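Local coordinates for protein Non-reducing end alpha-L-arabinofuranosidase BoGH43B (Bacteroides ovatus, PDB 5JOZ) that cleaves terminal non-reducing alpha-L-arabinofuranoside residues from the side branches of xyloglucan, turning 'S' units into 'X' units during degradation of the polysaccharide, at residues Pro15-Cys20 with Arg268-Ala273; Pro40-Lys45 with Trp50-His55; Leu336-Lys339 with Leu343-Lys346. All coordinates share one frame; numbering follows the deposited sequence.

Contact 1: Pro15-Cys20 with Arg268-Ala273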
# COMPACT_ATOMS: atom_id res chain seq x y z
N PRO A 15 -0.70 -3.12 -2.47
CA PRO A 15 -0.94 -4.55 -2.61
C PRO A 15 -2.36 -4.99 -2.23
O PRO A 15 -3.11 -4.25 -1.60
CB PRO A 15 0.08 -5.17 -1.63
CG PRO A 15 0.64 -4.05 -0.82
CD PRO A 15 -0.16 -2.82 -1.13
N ASP A 16 -2.68 -6.23 -2.61
CA ASP A 16 -3.89 -6.95 -2.15
C ASP A 16 -5.17 -6.20 -2.53
O ASP A 16 -6.02 -5.95 -1.66
CB ASP A 16 -3.83 -7.19 -0.64
CG ASP A 16 -2.61 -7.99 -0.21
OD1 ASP A 16 -2.37 -9.06 -0.80
OD2 ASP A 16 -1.92 -7.58 0.74
N PRO A 17 -5.31 -5.81 -3.81
CA PRO A 17 -6.42 -4.96 -4.19
C PRO A 17 -7.75 -5.66 -4.02
O PRO A 17 -7.87 -6.82 -4.43
CB PRO A 17 -6.15 -4.66 -5.67
CG PRO A 17 -5.38 -5.83 -6.16
CD PRO A 17 -4.51 -6.21 -4.99
N SER A 18 -8.73 -4.97 -3.42
CA SER A 18 -10.11 -5.45 -3.40
C SER A 18 -11.05 -4.39 -3.96
O SER A 18 -10.96 -3.22 -3.58
CB SER A 18 -10.53 -5.85 -2.00
OG SER A 18 -11.86 -6.33 -2.01
N ILE A 19 -11.97 -4.80 -4.84
CA ILE A 19 -12.82 -3.87 -5.60
C ILE A 19 -14.31 -4.13 -5.39
O ILE A 19 -14.70 -5.25 -5.13
CB ILE A 19 -12.52 -3.98 -7.12
CG1 ILE A 19 -13.12 -2.79 -7.88
CG2 ILE A 19 -13.02 -5.29 -7.72
CD1 ILE A 19 -12.41 -2.53 -9.19
N CYS A 20 -15.12 -3.08 -5.53
CA CYS A 20 -16.57 -3.25 -5.67
C CYS A 20 -17.13 -2.15 -6.54
O CYS A 20 -16.62 -1.03 -6.56
CB CYS A 20 -17.29 -3.29 -4.32
SG CYS A 20 -17.47 -1.70 -3.50
N ARG A 268 4.42 -4.11 -4.17
CA ARG A 268 3.45 -4.77 -5.01
C ARG A 268 2.39 -3.71 -5.41
O ARG A 268 1.87 -2.97 -4.58
CB ARG A 268 2.87 -6.01 -4.32
CG ARG A 268 3.92 -7.08 -4.00
CD ARG A 268 3.42 -8.12 -3.00
NE ARG A 268 3.13 -7.53 -1.67
CZ ARG A 268 2.26 -8.01 -0.77
NH1 ARG A 268 1.55 -9.11 -1.00
NH2 ARG A 268 2.10 -7.36 0.37
N GLU A 269 2.14 -3.63 -6.71
CA GLU A 269 1.26 -2.64 -7.31
C GLU A 269 -0.02 -3.33 -7.81
O GLU A 269 -0.11 -4.55 -7.79
CB GLU A 269 2.03 -1.95 -8.45
CG GLU A 269 3.25 -1.21 -7.92
CD GLU A 269 4.19 -0.70 -9.00
OE1 GLU A 269 4.91 -1.52 -9.59
OE2 GLU A 269 4.24 0.54 -9.20
N THR A 270 -0.99 -2.53 -8.26
CA THR A 270 -2.30 -3.01 -8.65
C THR A 270 -2.47 -2.99 -10.16
O THR A 270 -2.20 -1.99 -10.80
CB THR A 270 -3.40 -2.17 -7.99
OG1 THR A 270 -3.35 -2.36 -6.57
CG2 THR A 270 -4.79 -2.57 -8.48
N PHE A 271 -2.99 -4.09 -10.69
CA PHE A 271 -3.12 -4.34 -12.11
C PHE A 271 -4.58 -4.60 -12.46
O PHE A 271 -5.40 -4.90 -11.58
CB PHE A 271 -2.26 -5.55 -12.51
CG PHE A 271 -0.78 -5.32 -12.36
CD1 PHE A 271 -0.18 -5.38 -11.11
CD2 PHE A 271 0.01 -5.04 -13.46
CE1 PHE A 271 1.18 -5.16 -10.96
CE2 PHE A 271 1.37 -4.83 -13.33
CZ PHE A 271 1.96 -4.89 -12.07
N LEU A 272 -4.88 -4.51 -13.75
CA LEU A 272 -6.24 -4.69 -14.28
C LEU A 272 -6.17 -5.63 -15.48
O LEU A 272 -5.33 -5.43 -16.37
CB LEU A 272 -6.80 -3.34 -14.73
CG LEU A 272 -8.24 -3.29 -15.26
CD1 LEU A 272 -9.23 -3.75 -14.19
CD2 LEU A 272 -8.56 -1.87 -15.70
N ALA A 273 -7.02 -6.65 -15.50
CA ALA A 273 -7.08 -7.56 -16.65
C ALA A 273 -8.51 -8.00 -16.98
O ALA A 273 -9.30 -8.22 -16.07
CB ALA A 273 -6.18 -8.76 -16.41

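Contact 2: Pro40-Lys45 with Trp50-His55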
# COMPACT_ATOMS: atom_id res chain seq x y z
N PRO A 40 -6.19 2.67 2.15
CA PRO A 40 -6.70 3.75 1.32
C PRO A 40 -7.84 3.29 0.42
O PRO A 40 -7.84 2.15 -0.07
CB PRO A 40 -5.48 4.16 0.50
CG PRO A 40 -4.62 2.97 0.47
CD PRO A 40 -4.78 2.39 1.85
N VAL A 41 -8.81 4.18 0.22
CA VAL A 41 -9.96 3.95 -0.64
C VAL A 41 -9.79 4.80 -1.89
O VAL A 41 -9.85 6.02 -1.81
CB VAL A 41 -11.27 4.40 0.03
CG1 VAL A 41 -12.45 4.21 -0.92
CG2 VAL A 41 -11.50 3.67 1.34
N TYR A 42 -9.61 4.14 -3.04
CA TYR A 42 -9.55 4.81 -4.34
C TYR A 42 -10.91 4.73 -5.04
O TYR A 42 -11.67 3.80 -4.83
CB TYR A 42 -8.47 4.16 -5.21
CG TYR A 42 -7.08 4.15 -4.61
CD1 TYR A 42 -6.19 5.23 -4.79
CD2 TYR A 42 -6.64 3.06 -3.87
CE1 TYR A 42 -4.90 5.20 -4.25
CE2 TYR A 42 -5.36 3.02 -3.31
CZ TYR A 42 -4.49 4.09 -3.51
OH TYR A 42 -3.23 4.04 -2.93
N HIS A 43 -11.20 5.72 -5.89
CA HIS A 43 -12.47 5.84 -6.60
C HIS A 43 -12.19 5.94 -8.11
O HIS A 43 -11.27 6.63 -8.51
CB HIS A 43 -13.20 7.09 -6.10
CG HIS A 43 -14.48 7.38 -6.81
ND1 HIS A 43 -14.98 8.66 -6.94
CD2 HIS A 43 -15.39 6.57 -7.41
CE1 HIS A 43 -16.12 8.63 -7.60
NE2 HIS A 43 -16.39 7.37 -7.89
N SER A 44 -12.96 5.21 -8.92
CA SER A 44 -12.90 5.33 -10.38
C SER A 44 -14.29 5.24 -11.01
O SER A 44 -15.22 4.72 -10.39
CB SER A 44 -11.97 4.25 -10.95
OG SER A 44 -11.78 4.36 -12.36
N LYS A 45 -14.43 5.77 -12.22
CA LYS A 45 -15.59 5.54 -13.10
C LYS A 45 -15.28 4.70 -14.35
O LYS A 45 -16.21 4.31 -15.08
CB LYS A 45 -16.22 6.88 -13.51
CG LYS A 45 -16.65 7.69 -12.30
CD LYS A 45 -17.58 8.84 -12.64
CE LYS A 45 -18.33 9.33 -11.40
NZ LYS A 45 -19.56 8.54 -11.15
N TRP A 50 -7.76 6.35 -11.28
CA TRP A 50 -8.10 6.23 -9.87
C TRP A 50 -7.73 7.49 -9.11
O TRP A 50 -6.71 8.11 -9.40
CB TRP A 50 -7.41 4.99 -9.29
CG TRP A 50 -7.96 3.72 -9.89
CD1 TRP A 50 -7.52 3.08 -11.01
CD2 TRP A 50 -9.07 2.96 -9.41
NE1 TRP A 50 -8.29 1.96 -11.25
CE2 TRP A 50 -9.25 1.87 -10.29
CE3 TRP A 50 -9.94 3.09 -8.32
CZ2 TRP A 50 -10.25 0.92 -10.11
CZ3 TRP A 50 -10.94 2.14 -8.13
CH2 TRP A 50 -11.09 1.07 -9.02
N LYS A 51 -8.59 7.86 -8.16
CA LYS A 51 -8.38 9.00 -7.30
C LYS A 51 -8.54 8.56 -5.86
O LYS A 51 -9.51 7.87 -5.52
CB LYS A 51 -9.42 10.10 -7.61
CG LYS A 51 -9.32 11.34 -6.73
CD LYS A 51 -10.17 12.49 -7.25
CE LYS A 51 -9.46 13.84 -7.16
NZ LYS A 51 -9.54 14.42 -5.79
N LEU A 52 -7.61 9.00 -5.01
CA LEU A 52 -7.64 8.68 -3.58
C LEU A 52 -8.69 9.58 -2.95
O LEU A 52 -8.66 10.80 -3.16
CB LEU A 52 -6.27 8.95 -2.97
CG LEU A 52 -6.03 8.67 -1.49
CD1 LEU A 52 -6.28 7.20 -1.16
CD2 LEU A 52 -4.62 9.08 -1.12
N ILE A 53 -9.64 8.99 -2.22
CA ILE A 53 -10.73 9.76 -1.57
C ILE A 53 -10.79 9.67 -0.04
O ILE A 53 -11.46 10.48 0.60
CB ILE A 53 -12.13 9.41 -2.14
CG1 ILE A 53 -12.48 7.92 -1.94
CG2 ILE A 53 -12.22 9.77 -3.63
CD1 ILE A 53 -13.97 7.68 -1.98
N GLY A 54 -10.11 8.68 0.54
CA GLY A 54 -10.11 8.52 1.98
C GLY A 54 -9.33 7.29 2.36
O GLY A 54 -8.64 6.70 1.53
N HIS A 55 -9.44 6.92 3.63
CA HIS A 55 -8.86 5.68 4.13
C HIS A 55 -9.90 5.02 5.03
O HIS A 55 -10.62 5.70 5.75
CB HIS A 55 -7.57 5.98 4.91
CG HIS A 55 -6.52 6.66 4.09
ND1 HIS A 55 -6.59 7.99 3.75
CD2 HIS A 55 -5.38 6.18 3.53
CE1 HIS A 55 -5.55 8.30 2.99
NE2 HIS A 55 -4.80 7.23 2.85

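Contact 3: Leu336-Lys339 with Leu343-Lys346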
# COMPACT_ATOMS: atom_id res chain seq x y z
N LEU A 336 0.13 22.01 10.60
CA LEU A 336 -0.08 22.94 9.49
C LEU A 336 -0.68 24.28 9.97
O LEU A 336 -0.91 25.18 9.16
CB LEU A 336 -1.01 22.30 8.46
CG LEU A 336 -0.44 21.09 7.70
CD1 LEU A 336 -1.58 20.24 7.12
CD2 LEU A 336 0.51 21.53 6.60
N THR A 337 -0.92 24.40 11.28
CA THR A 337 -1.54 25.56 11.93
C THR A 337 -0.52 26.56 12.47
O THR A 337 -0.71 27.77 12.38
CB THR A 337 -2.33 25.11 13.18
OG1 THR A 337 -3.22 24.05 12.82
CG2 THR A 337 -3.13 26.25 13.80
N GLU A 338 0.54 26.02 13.07
CA GLU A 338 1.43 26.73 13.98
C GLU A 338 2.39 27.66 13.24
O GLU A 338 2.76 28.72 13.76
CB GLU A 338 2.19 25.68 14.78
CG GLU A 338 3.05 26.19 15.92
CD GLU A 338 3.58 25.06 16.80
OE1 GLU A 338 2.81 24.10 17.08
OE2 GLU A 338 4.77 25.14 17.20
N LYS A 339 2.82 27.26 12.04
CA LYS A 339 3.47 28.16 11.10
C LYS A 339 2.72 28.09 9.77
O LYS A 339 3.11 27.33 8.90
CB LYS A 339 4.95 27.80 10.93
CG LYS A 339 5.74 28.69 9.97
CD LYS A 339 5.89 30.12 10.49
CE LYS A 339 6.58 31.03 9.48
NZ LYS A 339 7.97 30.60 9.18
N LEU A 343 4.62 23.00 6.70
CA LEU A 343 4.46 21.83 7.57
C LEU A 343 5.58 21.85 8.60
O LEU A 343 6.76 21.72 8.25
CB LEU A 343 4.50 20.52 6.78
CG LEU A 343 4.43 19.25 7.65
CD1 LEU A 343 3.14 19.12 8.46
CD2 LEU A 343 4.62 18.06 6.75
N ARG A 344 5.20 22.03 9.87
CA ARG A 344 6.15 22.03 10.98
C ARG A 344 6.27 20.62 11.54
O ARG A 344 5.29 20.05 12.02
CB ARG A 344 5.67 22.98 12.07
CG ARG A 344 6.57 23.03 13.30
CD ARG A 344 6.45 24.34 14.07
NE ARG A 344 7.08 25.46 13.36
CZ ARG A 344 7.08 26.72 13.78
NH1 ARG A 344 6.47 27.07 14.90
NH2 ARG A 344 7.69 27.66 13.06
N LEU A 345 7.49 20.09 11.48
CA LEU A 345 7.81 18.76 12.01
C LEU A 345 8.69 18.92 13.24
O LEU A 345 9.74 19.55 13.18
CB LEU A 345 8.52 17.94 10.92
CG LEU A 345 8.33 16.43 10.96
CD1 LEU A 345 6.86 16.05 10.88
CD2 LEU A 345 9.13 15.79 9.83
N LYS A 346 8.21 18.39 14.37
CA LYS A 346 8.96 18.41 15.63
C LYS A 346 9.57 17.03 15.88
O LYS A 346 8.87 16.08 16.21
CB LYS A 346 8.05 18.75 16.80
CG LYS A 346 7.42 20.13 16.77
CD LYS A 346 6.95 20.50 18.17
CE LYS A 346 6.49 21.94 18.28
NZ LYS A 346 5.16 22.16 17.66

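Contact 1: Pro15-Cys20 with Arg268-Ala273
CB of P15 lies over one face of the R268 guanidinium group, toward its rim, 3.6 Å from NH2. The R268 chain, bent at chi3 (-64°), crosses the proline at about a right angle. Its NH1 stands 3.9 Å from OD1 of D16, a long salt bridge; with carboxylate and guanidinium planes 83° apart and the oxygen well out of the guanidinium plane, the attraction is one of charge alone. D16 is the probable proton acceptor of this family 43 glycosidase, and the contact joins the loop leading into strand 18-22, in the first blade of the five-bladed beta-propeller, to the beginning of strand 269-277 in the last blade. The other carboxylate oxygen, OD2, is hydrogen-bonded to S31, while NH2 of R268 binds the carbonyl of F476. A leucine in place of R268 would probably leave D16 without this positive neighbour and the F476 carbonyl without this donor. Further along, CB of P17 packs 3.7 Å from OG1 and 3.8 Å from CG2 of T270, whose OG1 is hydrogen-bonded to the carbonyl of N14.

Contact 2: Pro40-Lys45 with Trp50-His55
This is an antiparallel beta-hairpin pairing, between strands 40-44 and 51-55 in the first four-stranded blade of the catalytic propeller, with 51-55 at the blade's outer edge. The N-to-C directions of these short segments differ by 153°, and four backbone hydrogen bonds fix the register. V41 N to G54 O is the straightest, 2.8 Å with 178° at the hydrogen; I53 N answers to V41 O. Two more join H43 and K51 in both directions. Because I53 and G54 both face V41, the register slips by one residue: a classic beta bulge. I53 has CG1 between its backbone N and carbonyl carbon (chi1 61°), which brings I53 CG1 to 3.2 Å from V41 O and 3.8 Å from V41 CG1.

On the face bearing P40, Y42 and L52, CD1 of L52 sits over the Y42 ring toward its rim, 4.3 Å from the centroid, and also meets P40 CB at 3.6 Å. At the turn end, S44 CB stands almost exactly over the centre of the six-membered ring of W50, 3.4 Å from its centroid, a CH-pi contact. W50 CE3 also touches Y42 CB at 3.6 Å. The polar ends turn to other partners: Y42 OH to N14, H43 NE2 to D25, and S44 OG to the carbonyl of H49. Backbone bonds therefore set the alignment of the hairpin, while its side chains meet one another chiefly through carbon, over ring faces and along aliphatic branches.

Contact 3: Leu336-Lys339 with Leu343-Lys346
E338 reaches across to R344 and K346 on an extended chain: from CB it runs with CG anti to the backbone N (chi1 -172°), and CG comes to 3.7 Å from R344 NH1. CD lies 3.4 Å from K346 NZ; the two carboxylate oxygens share that nitrogen, and OE2 alone also bonds to R344. OE1 takes a weak hydrogen bond from K346 NZ; OE2 receives a second from the same nitrogen at 3.0 Å, on the syn side and somewhat out of the carboxylate plane. OE2 also lies at the edge of the R344 guanidinium, in its plane, where NH1 gives it a long, weak but fairly straight bond of 3.5 Å and 165° at the hydrogen. The result is a salt-bridge network in which one carboxylate joins two cations, with its plane 86° from that of the guanidinium. Over a face of that same group sits K339 CB, 3.5 Å from R344 NH2, while NE of R344 pairs with D497. Beneath this charged layer L336 CD2 packs 4.0 Å from L343 CD1. The loop 336-339 thus folds back beside strand 343-345 in the concanavalin A-like C-terminal domain, where that strand pairs with 334-335 and with 496-505, and L343 also packs against M483 of strand 480-486.

Contacts 1 and 2 belong to the same catalytic domain and touch each other, I19 CD1 lying 3.8 Å from W50 CH2, with centres about 12 Å apart; strands 18-22 and 40-44 share one propeller blade. Contact 1 carries D16, whose side chain is about 5 Å from that of D126 and about 6 Å from that of E176, the probable pKa modulator and proton donor respectively. Contact 2 stands further back, the P40 side chain about 10 Å from that of D16. Contact 3 is separate, in the C-terminal domain, its centre about 35 Å from that of contact 1 and about 27 Å from that of contact 2; the L343 side chain is about 8 Å from the bound calcium ion.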